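Local atomic coordinates of rhamnosidase B (Bacillus sp., PDB entry 2OKX), a protein that catalyses the hydrolysis of terminal alpha-L-rhamnose units from alpha-L-rhamnosides, as a member of glycoside hydrolase family 78. Residues 927-930 and 936-939; 815-820 and 874-879. All blocks are in the same frame, centred on the assembly; numbering follows the deposited sequence. Where two conformers were deposited one is given.

Interaction 1: 927-930 and 936-939; sequences LRIE and EVNV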
ATOM      1  N   LEU A 927      34.992  -0.308 -24.297  1.00 17.27           N
ATOM      2  CA  LEU A 927      33.814   0.411 -23.819  1.00 15.32           C
ATOM      3  C   LEU A 927      33.100   1.150 -24.943  1.00 18.08           C
ATOM      4  O   LEU A 927      33.738   1.827 -25.745  1.00 16.31           O
ATOM      5  CB  LEU A 927      34.237   1.414 -22.734  1.00 16.86           C
ATOM      6  CG  LEU A 927      33.254   2.502 -22.284  1.00 17.21           C
ATOM      7  CD1 LEU A 927      32.108   1.866 -21.519  1.00 19.07           C
ATOM      8  CD2 LEU A 927      33.972   3.520 -21.396  1.00 17.97           C
ATOM      9  N   ARG A 928      31.776   1.014 -24.995  1.00 15.46           N
ATOM     10  CA  ARG A 928      30.961   1.682 -26.005  1.00 15.11           C
ATOM     11  C   ARG A 928      29.930   2.553 -25.283  1.00 16.99           C
ATOM     12  O   ARG A 928      29.308   2.123 -24.301  1.00 15.13           O
ATOM     13  CB  ARG A 928      30.242   0.645 -26.875  0.50 15.65           C
ATOM     14  CG  ARG A 928      29.370   1.233 -27.983  0.50 15.45           C
ATOM     15  CD  ARG A 928      28.471   0.158 -28.594  0.50 17.03           C
ATOM     16  NE  ARG A 928      27.641   0.661 -29.688  0.50 17.01           N
ATOM     17  CZ  ARG A 928      28.076   0.877 -30.926  0.50 16.38           C
ATOM     18  NH1 ARG A 928      29.343   0.636 -31.245  0.50 16.71           N
ATOM     19  NH2 ARG A 928      27.239   1.327 -31.851  0.50 16.84           N
ATOM     20  N   ILE A 929      29.760   3.776 -25.773  1.00 13.88           N
ATOM     21  CA  ILE A 929      28.822   4.729 -25.201  1.00 15.90           C
ATOM     22  C   ILE A 929      27.995   5.315 -26.342  1.00 17.82           C
ATOM     23  O   ILE A 929      28.544   5.738 -27.359  1.00 17.85           O
ATOM     24  CB  ILE A 929      29.569   5.894 -24.509  1.00 16.08           C
ATOM     25  CG1 ILE A 929      30.434   5.356 -23.367  1.00 16.64           C
ATOM     26  CG2 ILE A 929      28.571   6.926 -23.987  1.00 15.60           C
ATOM     27  CD1 ILE A 929      31.467   6.357 -22.868  1.00 18.10           C
ATOM     28  N   GLU A 930      26.679   5.335 -26.178  1.00 17.11           N
ATOM     29  CA  GLU A 930      25.810   5.899 -27.199  1.00 18.98           C
ATOM     30  C   GLU A 930      24.874   6.882 -26.515  1.00 18.38           C
ATOM     31  O   GLU A 930      24.242   6.556 -25.508  1.00 17.95           O
ATOM     32  CB  GLU A 930      25.017   4.789 -27.896  1.00 23.31           C
ATOM     33  CG  GLU A 930      24.335   5.239 -29.177  1.00 32.60           C
ATOM     34  CD  GLU A 930      23.938   4.076 -30.074  1.00 38.78           C
ATOM     35  OE1 GLU A 930      23.546   4.335 -31.234  1.00 39.78           O
ATOM     36  OE2 GLU A 930      24.019   2.908 -29.620  1.00 42.14           O
ATOM     37  N   GLU A 936      27.031  16.286 -23.524  1.00 19.66           N
ATOM     38  CA  GLU A 936      28.467  16.181 -23.317  1.00 20.46           C
ATOM     39  C   GLU A 936      28.755  14.947 -22.461  1.00 18.11           C
ATOM     40  O   GLU A 936      28.121  14.735 -21.426  1.00 17.95           O
ATOM     41  CB  GLU A 936      28.993  17.451 -22.632  1.00 23.06           C
ATOM     42  CG  GLU A 936      30.407  17.340 -22.073  1.00 27.71           C
ATOM     43  CD  GLU A 936      30.939  18.671 -21.554  1.00 32.68           C
ATOM     44  OE1 GLU A 936      31.823  18.661 -20.676  1.00 35.61           O
ATOM     45  OE2 GLU A 936      30.481  19.728 -22.032  1.00 36.72           O
ATOM     46  N   VAL A 937      29.705  14.132 -22.907  1.00 18.30           N
ATOM     47  CA  VAL A 937      30.073  12.912 -22.193  1.00 18.52           C
ATOM     48  C   VAL A 937      31.497  12.967 -21.658  1.00 19.25           C
ATOM     49  O   VAL A 937      32.438  13.179 -22.418  1.00 20.39           O
ATOM     50  CB  VAL A 937      29.964  11.681 -23.115  1.00 18.42           C
ATOM     51  CG1 VAL A 937      30.318  10.410 -22.343  1.00 18.00           C
ATOM     52  CG2 VAL A 937      28.556  11.592 -23.700  1.00 17.57           C
ATOM     53  N   ASN A 938      31.650  12.774 -20.350  1.00 17.34           N
ATOM     54  CA  ASN A 938      32.969  12.762 -19.726  1.00 19.27           C
ATOM     55  C   ASN A 938      33.280  11.301 -19.402  1.00 19.40           C
ATOM     56  O   ASN A 938      32.543  10.664 -18.653  1.00 20.75           O
ATOM     57  CB  ASN A 938      32.949  13.594 -18.443  1.00 21.32           C
ATOM     58  CG  ASN A 938      32.479  15.011 -18.684  1.00 27.97           C
ATOM     59  OD1 ASN A 938      33.061  15.743 -19.491  1.00 27.68           O
ATOM     60  ND2 ASN A 938      31.420  15.411 -17.988  1.00 28.97           N
ATOM     61  N   VAL A 939      34.361  10.770 -19.963  1.00 18.30           N
ATOM     62  CA  VAL A 939      34.721   9.368 -19.745  1.00 19.06           C
ATOM     63  C   VAL A 939      35.951   9.162 -18.872  1.00 19.66           C
ATOM     64  O   VAL A 939      36.999   9.759 -19.112  1.00 20.15           O
ATOM     65  CB  VAL A 939      34.990   8.648 -21.087  1.00 18.31           C
ATOM     66  CG1 VAL A 939      35.236   7.155 -20.840  1.00 18.41           C
ATOM     67  CG2 VAL A 939      33.825   8.853 -22.032  1.00 19.84           C
TER
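V937 and V939 face I929 and L927 between the two sheets of a small beta-sandwich in the C-terminal domain. The two strands belong to different sheets. Strand 924-932 sits in the larger sheet, between strands 912-921 and 946-954. Strand 936-939 is an edge strand of the smaller sheet, beside strand 888-891. Their axes come within 9.9 Å and run nearly antiparallel, at 163°. At that distance they are packed face to face, not paired like a hairpin, and only apolar side chains meet. L927 and I929 are buried, while the valines are partly open.

V937 comes first. Its CG1 lies 4.2 Å from I929 CG2, a loose touch. V937 also rests on V889 and I891 of the neighbouring strand and on Q951 of the larger sheet. The CB of N938 points away from the larger sheet. Its ND2 is hydrogen-bonded to OD2 of D890, which ties strand 936-939 to the adjacent strand.

V939 turns back toward the larger sheet and uses both methyl groups. CG1 stands anti to the backbone N (chi1 -175°) and meets L927 CD2 tip to tip at 3.9 Å. On the larger sheet, L927 is flanked by V915, W917 and V949. The other branch of V939 faces I929. I929 CG1 is anti to its carbonyl carbon (chi1 -61°), and its CD1 meets V939 tip to tip. The closest touch of the contact is here, with V939 CG2 3.5 Å from I929 CD1.

Interaction 2: 815-820 and 874-879; sequences GRQTLM and SSILGV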
ATOM      1  N   GLY A 815      33.995   4.928  -2.137  1.00 26.35           N
ATOM      2  CA  GLY A 815      34.685   4.198  -3.188  1.00 25.67           C
ATOM      3  C   GLY A 815      34.816   2.710  -2.904  1.00 25.89           C
ATOM      4  O   GLY A 815      35.829   2.100  -3.235  1.00 25.25           O
ATOM      5  N   ARG A 816      33.791   2.116  -2.296  1.00 23.89           N
ATOM      6  CA  ARG A 816      33.822   0.692  -1.973  1.00 24.84           C
ATOM      7  C   ARG A 816      32.752  -0.070  -2.753  1.00 23.96           C
ATOM      8  O   ARG A 816      31.881  -0.715  -2.163  1.00 25.11           O
ATOM      9  CB  ARG A 816      33.606   0.487  -0.470  1.00 25.63           C
ATOM     10  CG  ARG A 816      34.591   1.240   0.416  1.00 29.83           C
ATOM     11  CD  ARG A 816      36.026   0.955   0.009  1.00 34.42           C
ATOM     12  NE  ARG A 816      36.375  -0.456   0.142  1.00 38.00           N
ATOM     13  CZ  ARG A 816      36.651  -1.055   1.297  1.00 40.95           C
ATOM     14  NH1 ARG A 816      36.621  -0.364   2.429  1.00 42.72           N
ATOM     15  NH2 ARG A 816      36.965  -2.345   1.320  1.00 40.27           N
ATOM     16  N   GLN A 817      32.831   0.002  -4.079  1.00 22.15           N
ATOM     17  CA  GLN A 817      31.863  -0.660  -4.945  1.00 21.44           C
ATOM     18  C   GLN A 817      31.853  -2.179  -4.818  1.00 22.36           C
ATOM     19  O   GLN A 817      30.793  -2.799  -4.899  1.00 21.45           O
ATOM     20  CB  GLN A 817      32.107  -0.274  -6.410  1.00 21.19           C
ATOM     21  CG  GLN A 817      31.728   1.171  -6.772  1.00 19.89           C
ATOM     22  CD  GLN A 817      32.775   2.189  -6.359  1.00 22.82           C
ATOM     23  OE1 GLN A 817      33.904   1.835  -6.020  1.00 22.78           O
ATOM     24  NE2 GLN A 817      32.409   3.466  -6.402  1.00 19.62           N
ATOM     25  N   THR A 818      33.022  -2.784  -4.621  1.00 21.50           N
ATOM     26  CA  THR A 818      33.088  -4.236  -4.493  1.00 22.66           C
ATOM     27  C   THR A 818      32.331  -4.707  -3.251  1.00 21.66           C
ATOM     28  O   THR A 818      31.625  -5.719  -3.291  1.00 20.81           O
ATOM     29  CB  THR A 818      34.550  -4.723  -4.439  1.00 23.89           C
ATOM     30  OG1 THR A 818      35.198  -4.413  -5.680  1.00 24.02           O
ATOM     31  CG2 THR A 818      34.604  -6.234  -4.215  1.00 25.91           C
ATOM     32  N   LEU A 819      32.473  -3.967  -2.158  1.00 20.68           N
ATOM     33  CA  LEU A 819      31.785  -4.303  -0.918  1.00 22.88           C
ATOM     34  C   LEU A 819      30.280  -4.159  -1.139  1.00 22.65           C
ATOM     35  O   LEU A 819      29.483  -4.918  -0.585  1.00 21.42           O
ATOM     36  CB  LEU A 819      32.220  -3.363   0.207  1.00 24.83           C
ATOM     37  CG  LEU A 819      31.600  -3.671   1.573  1.00 29.52           C
ATOM     38  CD1 LEU A 819      32.066  -5.046   2.044  1.00 32.08           C
ATOM     39  CD2 LEU A 819      32.000  -2.597   2.579  1.00 30.10           C
ATOM     40  N   MET A 820      29.905  -3.169  -1.943  1.00 20.91           N
ATOM     41  CA  MET A 820      28.506  -2.921  -2.263  1.00 20.12           C
ATOM     42  C   MET A 820      27.954  -4.134  -3.008  1.00 20.43           C
ATOM     43  O   MET A 820      26.883  -4.642  -2.674  1.00 19.45           O
ATOM     44  CB  MET A 820      28.376  -1.666  -3.133  1.00 19.91           C
ATOM     45  CG  MET A 820      26.943  -1.270  -3.468  1.00 20.64           C
ATOM     46  SD  MET A 820      26.847  -0.125  -4.875  1.00 22.34           S
ATOM     47  CE  MET A 820      27.665   1.321  -4.201  1.00 20.23           C
ATOM     48  N   SER A 874      24.185   2.970 -11.963  1.00 16.18           N
ATOM     49  CA  SER A 874      24.936   4.167 -11.585  1.00 17.13           C
ATOM     50  C   SER A 874      26.351   3.912 -11.064  1.00 19.11           C
ATOM     51  O   SER A 874      27.329   4.453 -11.591  1.00 20.15           O
ATOM     52  CB  SER A 874      24.151   4.980 -10.549  0.53 16.85           C
ATOM     53  OG  SER A 874      23.999   4.269  -9.333  0.53 15.32           O
ATOM     54  N   SER A 875      26.466   3.088 -10.032  1.00 18.81           N
ATOM     55  CA  SER A 875      27.766   2.808  -9.437  1.00 18.23           C
ATOM     56  C   SER A 875      28.664   1.838 -10.198  1.00 18.81           C
ATOM     57  O   SER A 875      29.881   2.018 -10.233  1.00 20.15           O
ATOM     58  CB  SER A 875      27.578   2.282  -8.011  1.00 17.70           C
ATOM     59  OG  SER A 875      27.133   3.306  -7.138  1.00 20.31           O
ATOM     60  N   ILE A 876      28.062   0.820 -10.806  1.00 17.44           N
ATOM     61  CA  ILE A 876      28.803  -0.228 -11.513  1.00 15.98           C
ATOM     62  C   ILE A 876      28.929  -0.042 -13.023  1.00 16.66           C
ATOM     63  O   ILE A 876      30.041   0.028 -13.552  1.00 17.58           O
ATOM     64  CB  ILE A 876      28.152  -1.608 -11.223  1.00 16.62           C
ATOM     65  CG1 ILE A 876      27.915  -1.755  -9.717  1.00 15.94           C
ATOM     66  CG2 ILE A 876      29.034  -2.735 -11.733  1.00 13.95           C
ATOM     67  CD1 ILE A 876      29.159  -1.616  -8.867  1.00 16.55           C
ATOM     68  N   LEU A 877      27.802   0.010 -13.725  1.00 15.00           N
ATOM     69  CA  LEU A 877      27.848   0.211 -15.170  1.00 15.88           C
ATOM     70  C   LEU A 877      28.622   1.510 -15.408  1.00 17.53           C
ATOM     71  O   LEU A 877      29.391   1.622 -16.366  1.00 17.32           O
ATOM     72  CB  LEU A 877      26.439   0.339 -15.741  1.00 12.25           C
ATOM     73  CG  LEU A 877      26.379   0.525 -17.258  1.00 13.77           C
ATOM     74  CD1 LEU A 877      26.950  -0.707 -17.976  1.00 13.35           C
ATOM     75  CD2 LEU A 877      24.932   0.756 -17.662  1.00 15.85           C
ATOM     76  N   GLY A 878      28.392   2.487 -14.533  1.00 17.92           N
ATOM     77  CA  GLY A 878      29.102   3.753 -14.614  1.00 17.76           C
ATOM     78  C   GLY A 878      28.373   4.988 -15.110  1.00 17.59           C
ATOM     79  O   GLY A 878      29.012   6.007 -15.355  1.00 19.41           O
ATOM     80  N   VAL A 879      27.052   4.927 -15.243  1.00 16.90           N
ATOM     81  CA  VAL A 879      26.301   6.080 -15.745  1.00 17.35           C
ATOM     82  C   VAL A 879      25.778   7.006 -14.654  1.00 17.35           C
ATOM     83  O   VAL A 879      24.954   6.602 -13.834  1.00 17.00           O
ATOM     84  CB  VAL A 879      25.094   5.635 -16.605  1.00 17.49           C
ATOM     85  CG1 VAL A 879      24.359   6.858 -17.147  1.00 17.21           C
ATOM     86  CG2 VAL A 879      25.563   4.749 -17.748  1.00 17.11           C
TER
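OE2 of E812 is gripped by both sides of this contact: Q817 NE2 and S875 OG are each hydrogen-bonded to it. E812 belongs to helix 801-813. The segments it joins are the start of helix 817-833 and the last part of helix 868-876, both in the alpha-barrel domain. G815, just past helix 801-813, closes it with a Schellman motif, and R816 is the N-cap of the next. Q817 stands in the first turn, and its CB points toward the other segment.

The carbon part of Q817 does the touching. Its CG lies 4.0 Å from the backbone O of S875, and its CB lies 4.1 Å from I876 CD1. The bend at chi2 (80°) turns the amide away from these touches, with NE2 bonded to E812.

One turn on, M820 reaches out with an extended stem and then folds at chi3 (-65°). This lays its thioether end on S875. CE is 3.6 Å from S875 OG, and SD is 4.0 Å from S875 CB. The same side chain packs on Y808 and L811. An alanine here would remove the thioether and would probably open a gap between S875 and helix 801-813, leaving the serine less firmly held.

The two helices are thus joined by van der Waals packing and by a shared third residue. Two hydrogen bonds to one carboxylate oxygen would probably help to stabilise its negative charge beside this buried contact.

The two contacts follow one another along the chain, interaction 2 before interaction 1. Their centres are about 17 Å apart and their nearest atoms about 6 Å, so they do not touch. V879, at the end of interaction 2, starts strand 879-881, in the same small sheet as 936-939. Strand 912-921 also links them: W917 NE1 is hydrogen-bonded to L877 O, and W917 also borders interaction 1. I891 touches both V879 and I929. The pair thus spans the junction of alpha barrel and C-terminal sandwich. A calcium ion lies about 12 Å from the V937 side chain, too far for contact.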